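PDB 7NMQ: hemolysin BL lytic component L1 from Bacillus cereus, which serves as one lytic component of the haemolysin BL enterotoxin and probably takes part in building an alpha-helical pore in target-cell membranes. Local coordinates for residues G223-T227 with L281-N285; Q170-L176 with D274-V280. All coordinates share one frame; numbering follows the deposited sequence. Where two conformers were deposited one is given.

Contact 1: G223-T227 with L281-N285; sequences GGTAT and LSLTN
Thr-225 and Ser-282 bring the backbones of strand 225-227 and helix 281-285 together, their CA atoms 4.6 Å apart, while the short axes pass at 8.1 Å and 49°. The side chain of Thr-225 points at the helix, its two branches meeting successive parts. OG1 lies against the backbone of Ser-282, 3.1 Å from CA; chi1 of -61° puts it beside the backbone N and sends the methyl CG2 anti to N, 3.7 Å from CG of Asn-285. One turn further along the helix, Asn-285 reaches over that methyl: its ND2 donates to Ala-226 O at 3.1 Å, with a bent N-H...O angle of 143° and the donor tilted from the carbonyl plane. The strand is one arm of the antiparallel beta hairpin 217-222/225-230, whose strands overlap the two segments predicted to cross the membrane as helices (194-222 and 229-250), consistent with the beta-tongue of ClyA-like toxins; Gly-223 and Gly-224, both with positive phi, form its turn. A water donates to both Ala-226 O and Asn-285 OD1, giving this carbonyl a second bond. A second water lies near Gly-223 O and Ser-282 OG and may bridge them. Gln-34 OE1 accepts from both Ala-226 N and Asn-285 ND2.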
ATOM      1  N   GLY A 223      22.863 -11.235 -11.310  1.00 22.88           N
ATOM      2  CA  GLY A 223      23.776 -11.651 -10.227  1.00 24.90           C
ATOM      3  C   GLY A 223      23.067 -11.980  -8.908  1.00 23.08           C
ATOM      4  O   GLY A 223      23.629 -11.705  -7.838  1.00 25.37           O
ATOM      5  N   GLY A 224      21.891 -12.602  -8.953  1.00 21.29           N
ATOM      6  CA  GLY A 224      21.133 -12.995  -7.747  1.00 21.30           C
ATOM      7  C   GLY A 224      20.439 -11.836  -7.078  1.00 18.32           C
ATOM      8  O   GLY A 224      19.748 -12.058  -6.048  1.00 20.07           O
ATOM      9  N   THR A 225      20.390 -10.656  -7.708  1.00 16.26           N
ATOM     10  CA  THR A 225      19.655  -9.493  -7.151  1.00 15.49           C
ATOM     11  C   THR A 225      18.439  -9.210  -8.024  1.00 14.55           C
ATOM     12  O   THR A 225      18.570  -8.997  -9.223  1.00 15.10           O
ATOM     13  CB  THR A 225      20.545  -8.260  -7.070  1.00 16.51           C
ATOM     14  OG1 THR A 225      21.661  -8.478  -6.216  1.00 18.62           O
ATOM     15  CG2 THR A 225      19.797  -7.076  -6.521  1.00 17.72           C
ATOM     16  N   ALA A 226      17.249  -9.192  -7.429  1.00 13.67           N
ATOM     17  CA  ALA A 226      15.996  -8.811  -8.116  1.00 12.73           C
ATOM     18  C   ALA A 226      15.729  -7.329  -7.883  1.00 13.17           C
ATOM     19  O   ALA A 226      15.774  -6.843  -6.728  1.00 14.74           O
ATOM     20  CB  ALA A 226      14.866  -9.676  -7.633  1.00 14.19           C
ATOM     21  N   THR A 227      15.383  -6.635  -8.954  1.00 13.66           N
ATOM     22  CA  THR A 227      15.207  -5.156  -8.942  1.00 15.54           C
ATOM     23  C   THR A 227      14.025  -4.837  -9.848  1.00 15.39           C
ATOM     24  O   THR A 227      14.017  -5.287 -10.996  1.00 15.75           O
ATOM     25  CB  THR A 227      16.506  -4.507  -9.469  1.00 20.42           C
ATOM     26  OG1 THR A 227      17.588  -4.876  -8.612  1.00 23.28           O
ATOM     27  CG2 THR A 227      16.489  -3.004  -9.537  1.00 23.79           C
ATOM     28  N   LEU A 281      25.819  -7.493  -2.742  1.00 13.43           N
ATOM     29  CA  LEU A 281      24.772  -6.712  -3.413  1.00 13.56           C
ATOM     30  C   LEU A 281      23.419  -7.310  -3.088  1.00 13.07           C
ATOM     31  O   LEU A 281      22.458  -6.561  -2.753  1.00 13.54           O
ATOM     32  CB  LEU A 281      25.034  -6.699  -4.913  1.00 15.41           C
ATOM     33  CG  LEU A 281      26.144  -5.759  -5.326  1.00 18.51           C
ATOM     34  CD1 LEU A 281      26.592  -6.011  -6.732  1.00 20.22           C
ATOM     35  CD2 LEU A 281      25.792  -4.324  -5.155  1.00 22.53           C
ATOM     36  N   SER A 282      23.259  -8.602  -3.291  1.00 11.48           N
ATOM     37  CA  SER A 282      21.915  -9.198  -3.181  1.00 11.66           C
ATOM     38  C   SER A 282      21.465  -9.152  -1.719  1.00 11.46           C
ATOM     39  O   SER A 282      20.282  -8.875  -1.489  1.00 12.00           O
ATOM     40  CB  SER A 282      21.872 -10.578  -3.774  1.00 14.58           C
ATOM     41  OG  SER A 282      22.662 -11.475  -3.051  1.00 15.65           O
ATOM     42  N   LEU A 283      22.343  -9.468  -0.789  1.00 10.80           N
ATOM     43  CA  LEU A 283      21.949  -9.458   0.621  1.00 10.74           C
ATOM     44  C   LEU A 283      21.636  -8.043   1.072  1.00 10.31           C
ATOM     45  O   LEU A 283      20.678  -7.880   1.884  1.00 10.89           O
ATOM     46  CB  LEU A 283      23.052 -10.056   1.480  1.00 11.79           C
ATOM     47  CG  LEU A 283      23.286 -11.535   1.190  1.00 13.48           C
ATOM     48  CD1 LEU A 283      24.473 -11.963   1.998  1.00 16.65           C
ATOM     49  CD2 LEU A 283      22.066 -12.402   1.504  1.00 15.23           C
ATOM     50  N   THR A 284      22.390  -7.068   0.626  1.00 10.68           N
ATOM     51  CA  THR A 284      22.157  -5.674   1.068  1.00 10.66           C
ATOM     52  C   THR A 284      20.823  -5.185   0.497  1.00 11.06           C
ATOM     53  O   THR A 284      20.028  -4.545   1.169  1.00 10.91           O
ATOM     54  CB  THR A 284      23.318  -4.760   0.692  1.00 11.12           C
ATOM     55  OG1 THR A 284      24.516  -5.297   1.256  1.00 13.13           O
ATOM     56  CG2 THR A 284      23.105  -3.364   1.224  1.00 12.15           C
ATOM     57  N   ASN A 285      20.576  -5.493  -0.759  0.50 11.64           N
ATOM     58  CA  ASN A 285      19.305  -5.172  -1.443  0.50 11.72           C
ATOM     59  C   ASN A 285      18.145  -5.772  -0.646  0.50 11.42           C
ATOM     60  O   ASN A 285      17.171  -5.049  -0.384  0.50 11.87           O
ATOM     61  CB  ASN A 285      19.349  -5.701  -2.877  0.50 12.76           C
ATOM     62  CG  ASN A 285      18.108  -5.388  -3.671  0.50 13.61           C
ATOM     63  OD1 ASN A 285      17.857  -4.226  -3.919  0.50 14.70           O
ATOM     64  ND2 ASN A 285      17.427  -6.422  -4.151  0.50 15.89           N
TER
HETATM   65  O   HOH W   1      24.071 -13.025  -5.052  1.00 18.94           O
HETATM   66  O   HOH W   2      15.239  -4.084  -5.245  1.00 23.99           O

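Contact 2: Q170-L176 with D274-V280; sequences QATIPQL and DRANQAV
Asn-277, Val-280 and Leu-176 have the most surface buried where the start of helix 275-325 meets the start of helix 173-200. Asn-277, the residue nearest Ile-173 in the backbone register, projects between the two segments, its amide flanked by Ile-173 and Leu-176. The Leu-176 branch CD2 lies 3.9 Å from Asn-277 CB: chi1 of -176° sets CG anti to the backbone N, and the second torsion turns CD2 onto Asn-277. Val-280, one turn on, presents both methyls to Ile-173; the closest pair is CG2 of Val-280 with CG2 of Ile-173 at 3.6 Å, while Ile-173 CD1 also reaches Val-280 CG2, at 3.7 Å. The contact is thus apolar on the side of Val-280 and polar towards the helix start.

There Asp-274 is the N-cap: its OD1 accepts from Asn-277 N at 2.9 Å in a nearly straight bond (161°). Gln-170, extended beyond CG, comes from the opposite direction, its amide plane turned 82° from the carboxylate; as modelled, its OE1 and OD2 of Asp-274 are 3.0 Å apart, two acceptors and so not hydrogen-bonded. Gln-170 also opens the type I turn to Ile-173, with Ile-173 N bonded to Gln-170 O at 3.2 Å, that leads from helix 161-169 into helix 173-200. The whole lies toward one end of the elongated helical bundle, where helix 161-169 packs Thr-163, Leu-166 and Ala-167 against Ile-173, and Leu-166 against Val-280, while Arg-275 on the far side bonds to Ser-40 O.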
ATOM      1  N   GLN A 170      37.781  -9.173   1.061  1.00 14.53           N
ATOM      2  CA  GLN A 170      37.848  -8.158  -0.034  1.00 13.90           C
ATOM      3  C   GLN A 170      37.559  -6.776   0.540  1.00 13.42           C
ATOM      4  O   GLN A 170      36.418  -6.538   1.027  1.00 13.76           O
ATOM      5  CB  GLN A 170      36.866  -8.477  -1.158  1.00 15.26           C
ATOM      6  CG  GLN A 170      37.212  -9.760  -1.901  1.00 17.40           C
ATOM      7  CD  GLN A 170      36.519  -9.900  -3.235  1.00 19.37           C
ATOM      8  OE1 GLN A 170      36.020 -10.970  -3.576  1.00 25.27           O
ATOM      9  NE2 GLN A 170      36.519  -8.837  -4.017  1.00 19.02           N
ATOM     10  N   ALA A 171      38.545  -5.906   0.516  1.00 20.18           N
ATOM     11  CA  ALA A 171      38.522  -4.584   1.176  1.00 20.46           C
ATOM     12  C   ALA A 171      37.542  -3.637   0.501  1.00 19.75           C
ATOM     13  O   ALA A 171      37.209  -2.645   1.132  1.00 20.85           O
ATOM     14  CB  ALA A 171      39.933  -4.025   1.186  1.00 21.21           C
ATOM     15  N   THR A 172      37.086  -3.931  -0.715  1.00 19.78           N
ATOM     16  CA  THR A 172      36.164  -3.041  -1.445  1.00 19.48           C
ATOM     17  C   THR A 172      34.719  -3.253  -0.956  1.00 18.36           C
ATOM     18  O   THR A 172      33.868  -2.471  -1.360  1.00 18.87           O
ATOM     19  CB  THR A 172      36.268  -3.265  -2.952  1.00 20.75           C
ATOM     20  OG1 THR A 172      36.075  -4.655  -3.212  1.00 22.21           O
ATOM     21  CG2 THR A 172      37.594  -2.792  -3.505  1.00 23.72           C
ATOM     22  N   ILE A 173      34.420  -4.306  -0.214  1.00 18.19           N
ATOM     23  CA  ILE A 173      33.024  -4.673   0.165  1.00 17.25           C
ATOM     24  C   ILE A 173      32.338  -3.569   0.963  1.00 17.00           C
ATOM     25  O   ILE A 173      31.177  -3.275   0.662  1.00 17.24           O
ATOM     26  CB  ILE A 173      32.976  -6.054   0.813  1.00 17.64           C
ATOM     27  CG1 ILE A 173      33.097  -7.072  -0.323  1.00 19.15           C
ATOM     28  CG2 ILE A 173      31.719  -6.255   1.649  1.00 16.12           C
ATOM     29  CD1 ILE A 173      33.112  -8.484   0.088  1.00 19.77           C
ATOM     30  N   PRO A 174      32.932  -2.954   1.984  1.00 17.50           N
ATOM     31  CA  PRO A 174      32.174  -1.933   2.726  1.00 17.65           C
ATOM     32  C   PRO A 174      31.708  -0.786   1.824  1.00 17.66           C
ATOM     33  O   PRO A 174      30.559  -0.315   2.007  1.00 17.56           O
ATOM     34  CB  PRO A 174      33.175  -1.543   3.813  1.00 18.36           C
ATOM     35  CG  PRO A 174      33.984  -2.810   4.023  1.00 18.65           C
ATOM     36  CD  PRO A 174      34.206  -3.331   2.628  1.00 17.91           C
ATOM     37  N   GLN A 175      32.503  -0.356   0.861  1.00 18.59           N
ATOM     38  CA  GLN A 175      32.133   0.783  -0.017  1.00 18.44           C
ATOM     39  C   GLN A 175      30.981   0.314  -0.916  1.00 17.11           C
ATOM     40  O   GLN A 175      30.037   1.081  -1.166  1.00 17.59           O
ATOM     41  CB  GLN A 175      33.349   1.294  -0.792  1.00 21.98           C
ATOM     42  CG  GLN A 175      33.071   2.452  -1.730  1.00 28.15           C
ATOM     43  CD  GLN A 175      34.320   3.181  -2.183  1.00 32.51           C
ATOM     44  OE1 GLN A 175      35.452   2.690  -2.100  1.00 45.99           O
ATOM     45  NE2 GLN A 175      34.116   4.389  -2.683  1.00 40.67           N
ATOM     46  N   LEU A 176      31.017  -0.949  -1.331  1.00 16.94           N
ATOM     47  CA  LEU A 176      29.952  -1.495  -2.196  1.00 16.13           C
ATOM     48  C   LEU A 176      28.638  -1.540  -1.411  1.00 15.43           C
ATOM     49  O   LEU A 176      27.573  -1.116  -1.945  1.00 15.99           O
ATOM     50  CB  LEU A 176      30.347  -2.884  -2.687  1.00 18.10           C
ATOM     51  CG  LEU A 176      29.367  -3.495  -3.672  1.00 19.87           C
ATOM     52  CD1 LEU A 176      29.165  -2.588  -4.887  1.00 21.92           C
ATOM     53  CD2 LEU A 176      29.819  -4.887  -4.100  1.00 20.27           C
ATOM     54  N   ASP A 274      32.105 -10.188  -8.979  1.00 18.66           N
ATOM     55  CA  ASP A 274      32.364 -11.623  -8.750  1.00 19.42           C
ATOM     56  C   ASP A 274      31.318 -12.189  -7.782  1.00 18.27           C
ATOM     57  O   ASP A 274      30.486 -11.452  -7.299  1.00 17.78           O
ATOM     58  CB  ASP A 274      33.798 -11.828  -8.246  1.00 20.43           C
ATOM     59  CG  ASP A 274      34.082 -11.363  -6.825  1.00 21.19           C
ATOM     60  OD1 ASP A 274      33.162 -10.841  -6.145  1.00 22.71           O
ATOM     61  OD2 ASP A 274      35.221 -11.603  -6.367  1.00 24.31           O
ATOM     62  N   ARG A 275      31.408 -13.476  -7.458  1.00 13.50           N
ATOM     63  CA  ARG A 275      30.347 -14.165  -6.687  1.00 12.53           C
ATOM     64  C   ARG A 275      30.211 -13.499  -5.304  1.00 12.16           C
ATOM     65  O   ARG A 275      29.086 -13.321  -4.821  1.00 12.22           O
ATOM     66  CB  ARG A 275      30.577 -15.673  -6.595  1.00 13.59           C
ATOM     67  CG  ARG A 275      29.533 -16.358  -5.739  1.00 13.64           C
ATOM     68  CD  ARG A 275      29.628 -17.862  -5.878  1.00 14.30           C
ATOM     69  NE  ARG A 275      29.350 -18.354  -7.212  1.00 15.10           N
ATOM     70  CZ  ARG A 275      29.438 -19.642  -7.582  1.00 15.40           C
ATOM     71  NH1 ARG A 275      29.872 -20.538  -6.733  1.00 16.31           N
ATOM     72  NH2 ARG A 275      29.129 -20.017  -8.806  1.00 18.57           N
ATOM     73  N   ALA A 276      31.315 -13.302  -4.575  1.00 13.14           N
ATOM     74  CA  ALA A 276      31.254 -12.709  -3.224  1.00 13.00           C
ATOM     75  C   ALA A 276      30.613 -11.320  -3.292  1.00 13.10           C
ATOM     76  O   ALA A 276      29.756 -11.008  -2.451  1.00 13.68           O
ATOM     77  CB  ALA A 276      32.629 -12.634  -2.623  1.00 14.22           C
ATOM     78  N   ASN A 277      31.011 -10.504  -4.248  1.00 13.71           N
ATOM     79  CA  ASN A 277      30.491  -9.123  -4.345  1.00 13.55           C
ATOM     80  C   ASN A 277      29.044  -9.179  -4.793  1.00 13.57           C
ATOM     81  O   ASN A 277      28.220  -8.342  -4.287  1.00 14.09           O
ATOM     82  CB  ASN A 277      31.379  -8.277  -5.239  1.00 15.59           C
ATOM     83  CG  ASN A 277      32.634  -7.849  -4.502  1.00 19.40           C
ATOM     84  OD1 ASN A 277      33.721  -8.324  -4.757  1.00 26.42           O
ATOM     85  ND2 ASN A 277      32.512  -6.881  -3.626  1.00 25.04           N
ATOM     86  N   GLN A 278      28.660 -10.122  -5.628  1.00 13.20           N
ATOM     87  CA  GLN A 278      27.223 -10.290  -5.981  1.00 13.16           C
ATOM     88  C   GLN A 278      26.418 -10.614  -4.725  1.00 13.17           C
ATOM     89  O   GLN A 278      25.273 -10.183  -4.615  1.00 13.42           O
ATOM     90  CB  GLN A 278      27.009 -11.353  -7.056  1.00 13.55           C
ATOM     91  CG  GLN A 278      27.431 -10.863  -8.411  1.00 14.63           C
ATOM     92  CD  GLN A 278      27.181 -11.850  -9.517  1.00 17.49           C
ATOM     93  OE1 GLN A 278      26.984 -13.041  -9.295  1.00 21.58           O
ATOM     94  NE2 GLN A 278      27.197 -11.342 -10.727  1.00 19.04           N
ATOM     95  N   ALA A 279      26.991 -11.381  -3.811  1.00 12.52           N
ATOM     96  CA  ALA A 279      26.295 -11.748  -2.570  1.00 11.91           C
ATOM     97  C   ALA A 279      26.133 -10.489  -1.721  1.00 12.21           C
ATOM     98  O   ALA A 279      25.091 -10.314  -1.130  1.00 11.91           O
ATOM     99  CB  ALA A 279      27.046 -12.808  -1.798  1.00 13.49           C
ATOM    100  N   VAL A 280      27.149  -9.663  -1.615  1.00 12.22           N
ATOM    101  CA  VAL A 280      27.011  -8.401  -0.841  1.00 13.37           C
ATOM    102  C   VAL A 280      25.860  -7.590  -1.431  1.00 13.11           C
ATOM    103  O   VAL A 280      25.030  -7.035  -0.686  1.00 13.55           O
ATOM    104  CB  VAL A 280      28.315  -7.611  -0.854  1.00 16.04           C
ATOM    105  CG1 VAL A 280      28.113  -6.225  -0.268  1.00 17.94           C
ATOM    106  CG2 VAL A 280      29.373  -8.403  -0.131  1.00 18.27           C
TER
HETATM  107  O   HOH W   3      36.275  -8.318  -6.498  1.00 29.06           O

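Both contacts use helix 275-325 in successive turns, with centres about 12 Å apart. Contact 2 joins it to helix 173-200 near the end of the bundle and is only partly buried, with exposed polar residues at its edge; contact 1, closer to the centre of the chain, is buried and sets the same helix against the hairpin. Their chemistry differs accordingly: contact 2 combines a capped helix start with aliphatic packing between helices, whereas contact 1 pairs the packing of one threonine with an amide-to-carbonyl bond and a bridging water. They touch at two places, Leu-281 CD2 on Leu-176 CD1 (3.8 Å) and Gly-223 CA on Gln-278 NE2; through the first, helix 173-200 borders both.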